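Local structure of O-succinylbenzoate synthase (Thermosynechococcus elongatus BP-1, 3H7V) at residues Phe240-Ala245 / Leu266-Ala271. The protein catalyses the metal-dependent dehydration of 2-succinyl-6-hydroxy-2,4-cyclohexadiene-1-carboxylate to 2-succinylbenzoate, a step in phylloquinone biosynthesis. Sequence-based numbering, arbitrary orientation.
Sequences FVIKTA and LVFSSA
The F268 ring receives T244 at its edge, near the ring plane, OG1 of T244 lying 3.5 Å from CD1 of F268; CB of I242 approaches that CD1 obliquely, and W288 meets the ring nearly plane-parallel. Short T244 also touches helix 275-288. CD2 of L266 packs against CB of F240 and CG1 of I242, 4.0 Å from the latter. The F240 ring turns from 266-271 to pack edge-to-face on W236 and against helix 225-233. Large apolar residues suit this face, covered by the barrel's outer helices. Compact, branched V241 and V267 take the other face, fitting the barrel interior beside Y192. The CG1 methyl of V241, trans to N (chi1 174°), has small S269 beside it, OG of S269 3.4 Å away. The strands are parallel: I242 N donates to V267 O (2.8 Å), and S269 N to I242 O (2.9 Å). One water joins I242 O, T244 N and S269 O. Long, flexible K243 curls back through two bends (chi2 71°, chi3 64°), and its NZ donates to V241 O (2.8 Å) from above the carbonyl plane. NZ also binds V222 O and salt-bridges magnesium ligand D219, consistent with a probable proton acceptor held at the barrel's catalytic end.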
ATOM      1  N   PHE A 240      -5.243  -3.587   8.902  1.00  9.78           N
ATOM      2  CA  PHE A 240      -5.042  -4.139   7.563  1.00 10.22           C
ATOM      3  C   PHE A 240      -4.363  -3.048   6.750  1.00  9.59           C
ATOM      4  O   PHE A 240      -4.893  -1.944   6.651  1.00 10.63           O
ATOM      5  CB  PHE A 240      -6.378  -4.434   6.875  1.00 10.89           C
ATOM      6  CG  PHE A 240      -7.182  -5.529   7.513  1.00 13.39           C
ATOM      7  CD1 PHE A 240      -7.047  -6.846   7.093  1.00 15.40           C
ATOM      8  CD2 PHE A 240      -8.110  -5.234   8.505  1.00 14.57           C
ATOM      9  CE1 PHE A 240      -7.832  -7.860   7.651  1.00 16.48           C
ATOM     10  CE2 PHE A 240      -8.899  -6.238   9.070  1.00 15.89           C
ATOM     11  CZ  PHE A 240      -8.759  -7.550   8.640  1.00 16.37           C
ATOM     12  N   VAL A 241      -3.198  -3.341   6.186  1.00  9.86           N
ATOM     13  CA  VAL A 241      -2.510  -2.367   5.349  1.00 10.19           C
ATOM     14  C   VAL A 241      -2.986  -2.671   3.929  1.00  9.62           C
ATOM     15  O   VAL A 241      -2.637  -3.698   3.346  1.00 10.73           O
ATOM     16  CB  VAL A 241      -0.979  -2.513   5.454  1.00 10.04           C
ATOM     17  CG1 VAL A 241      -0.290  -1.587   4.452  1.00 10.01           C
ATOM     18  CG2 VAL A 241      -0.535  -2.167   6.880  1.00 10.11           C
ATOM     19  N   ILE A 242      -3.812  -1.784   3.389  1.00  7.64           N
ATOM     20  CA  ILE A 242      -4.370  -1.975   2.057  1.00  8.70           C
ATOM     21  C   ILE A 242      -3.557  -1.310   0.950  1.00  8.15           C
ATOM     22  O   ILE A 242      -3.344  -0.099   0.974  1.00  8.69           O
ATOM     23  CB  ILE A 242      -5.815  -1.405   1.976  1.00  9.60           C
ATOM     24  CG1 ILE A 242      -6.711  -2.045   3.050  1.00 10.15           C
ATOM     25  CG2 ILE A 242      -6.391  -1.638   0.573  1.00  9.05           C
ATOM     26  CD1 ILE A 242      -6.902  -3.555   2.916  1.00 10.78           C
ATOM     27  N   LYS A 243      -3.102  -2.106  -0.016  1.00  9.00           N
ATOM     28  CA  LYS A 243      -2.384  -1.573  -1.171  1.00  8.28           C
ATOM     29  C   LYS A 243      -3.455  -1.594  -2.253  1.00  9.62           C
ATOM     30  O   LYS A 243      -3.622  -2.588  -2.958  1.00 10.48           O
ATOM     31  CB  LYS A 243      -1.214  -2.475  -1.567  1.00  7.70           C
ATOM     32  CG  LYS A 243       0.040  -2.292  -0.712  1.00  8.92           C
ATOM     33  CD  LYS A 243      -0.130  -2.847   0.704  1.00  8.83           C
ATOM     34  CE  LYS A 243      -0.339  -4.357   0.685  1.00 10.58           C
ATOM     35  NZ  LYS A 243      -0.483  -4.914   2.067  1.00  8.90           N
ATOM     36  N   THR A 244      -4.188  -0.492  -2.363  1.00  9.11           N
ATOM     37  CA  THR A 244      -5.291  -0.388  -3.309  1.00 10.12           C
ATOM     38  C   THR A 244      -4.976  -0.786  -4.748  1.00  9.49           C
ATOM     39  O   THR A 244      -5.791  -1.430  -5.404  1.00  9.43           O
ATOM     40  CB  THR A 244      -5.886   1.034  -3.261  1.00 10.86           C
ATOM     41  OG1 THR A 244      -6.251   1.330  -1.908  1.00 13.01           O
ATOM     42  CG2 THR A 244      -7.132   1.137  -4.131  1.00 12.98           C
ATOM     43  N   ALA A 245      -3.800  -0.413  -5.241  1.00  8.60           N
ATOM     44  CA  ALA A 245      -3.420  -0.749  -6.611  1.00  9.53           C
ATOM     45  C   ALA A 245      -3.259  -2.248  -6.874  1.00  8.83           C
ATOM     46  O   ALA A 245      -3.296  -2.680  -8.025  1.00  9.84           O
ATOM     47  CB  ALA A 245      -2.123  -0.027  -6.977  1.00  9.09           C
ATOM     48  N   LEU A 266      -8.169   0.319   8.894  1.00 10.06           N
ATOM     49  CA  LEU A 266      -7.468   0.369   7.619  1.00  9.53           C
ATOM     50  C   LEU A 266      -6.377   1.426   7.548  1.00  9.71           C
ATOM     51  O   LEU A 266      -6.507   2.519   8.103  1.00 10.17           O
ATOM     52  CB  LEU A 266      -8.446   0.640   6.476  1.00 10.51           C
ATOM     53  CG  LEU A 266      -9.631  -0.302   6.277  1.00 11.69           C
ATOM     54  CD1 LEU A 266     -10.380   0.107   5.016  1.00 12.36           C
ATOM     55  CD2 LEU A 266      -9.140  -1.739   6.158  1.00 11.40           C
ATOM     56  N   VAL A 267      -5.303   1.075   6.850  1.00  9.99           N
ATOM     57  CA  VAL A 267      -4.183   1.974   6.600  1.00  9.59           C
ATOM     58  C   VAL A 267      -3.925   1.783   5.110  1.00  9.16           C
ATOM     59  O   VAL A 267      -3.668   0.667   4.663  1.00 10.49           O
ATOM     60  CB  VAL A 267      -2.920   1.580   7.387  1.00 10.75           C
ATOM     61  CG1 VAL A 267      -1.773   2.525   7.033  1.00 11.99           C
ATOM     62  CG2 VAL A 267      -3.200   1.641   8.883  1.00 13.81           C
ATOM     63  N   PHE A 268      -4.023   2.861   4.339  1.00  8.94           N
ATOM     64  CA  PHE A 268      -3.806   2.783   2.898  1.00  7.47           C
ATOM     65  C   PHE A 268      -2.350   3.060   2.574  1.00  9.71           C
ATOM     66  O   PHE A 268      -1.812   4.103   2.943  1.00 10.69           O
ATOM     67  CB  PHE A 268      -4.722   3.781   2.188  1.00  8.92           C
ATOM     68  CG  PHE A 268      -6.182   3.430   2.285  1.00  8.51           C
ATOM     69  CD1 PHE A 268      -6.759   2.541   1.386  1.00 10.42           C
ATOM     70  CD2 PHE A 268      -6.969   3.948   3.309  1.00  8.99           C
ATOM     71  CE1 PHE A 268      -8.100   2.169   1.507  1.00  9.54           C
ATOM     72  CE2 PHE A 268      -8.308   3.582   3.439  1.00  7.98           C
ATOM     73  CZ  PHE A 268      -8.875   2.691   2.536  1.00  9.42           C
ATOM     74  N   SER A 269      -1.708   2.121   1.884  1.00  9.75           N
ATOM     75  CA  SER A 269      -0.299   2.275   1.567  1.00  9.67           C
ATOM     76  C   SER A 269       0.068   2.082   0.107  1.00  9.87           C
ATOM     77  O   SER A 269      -0.723   1.588  -0.694  1.00  9.22           O
ATOM     78  CB  SER A 269       0.519   1.327   2.445  1.00 11.57           C
ATOM     79  OG  SER A 269       0.337   1.658   3.814  1.00 15.24           O
ATOM     80  N   SER A 270       1.292   2.477  -0.219  1.00 11.49           N
ATOM     81  CA  SER A 270       1.810   2.403  -1.576  1.00  9.46           C
ATOM     82  C   SER A 270       2.499   1.100  -1.951  1.00 10.59           C
ATOM     83  O   SER A 270       3.177   0.476  -1.127  1.00 10.88           O
ATOM     84  CB  SER A 270       2.793   3.550  -1.805  1.00 11.10           C
ATOM     85  OG  SER A 270       3.456   3.395  -3.047  1.00 11.19           O
ATOM     86  N   ALA A 271       2.319   0.712  -3.213  1.00  8.68           N
ATOM     87  CA  ALA A 271       2.934  -0.484  -3.786  1.00  8.94           C
ATOM     88  C   ALA A 271       3.931  -0.002  -4.840  1.00 10.14           C
ATOM     89  O   ALA A 271       4.192  -0.685  -5.834  1.00 10.47           O
ATOM     90  CB  ALA A 271       1.869  -1.364  -4.433  1.00  8.85           C
TER
HETATM   91  O   HOH W   1      -3.512   2.049  -1.032  1.00 12.00           O
HETATM   92  O   HOH W   2      -1.400   0.716  -3.653  1.00 10.56           O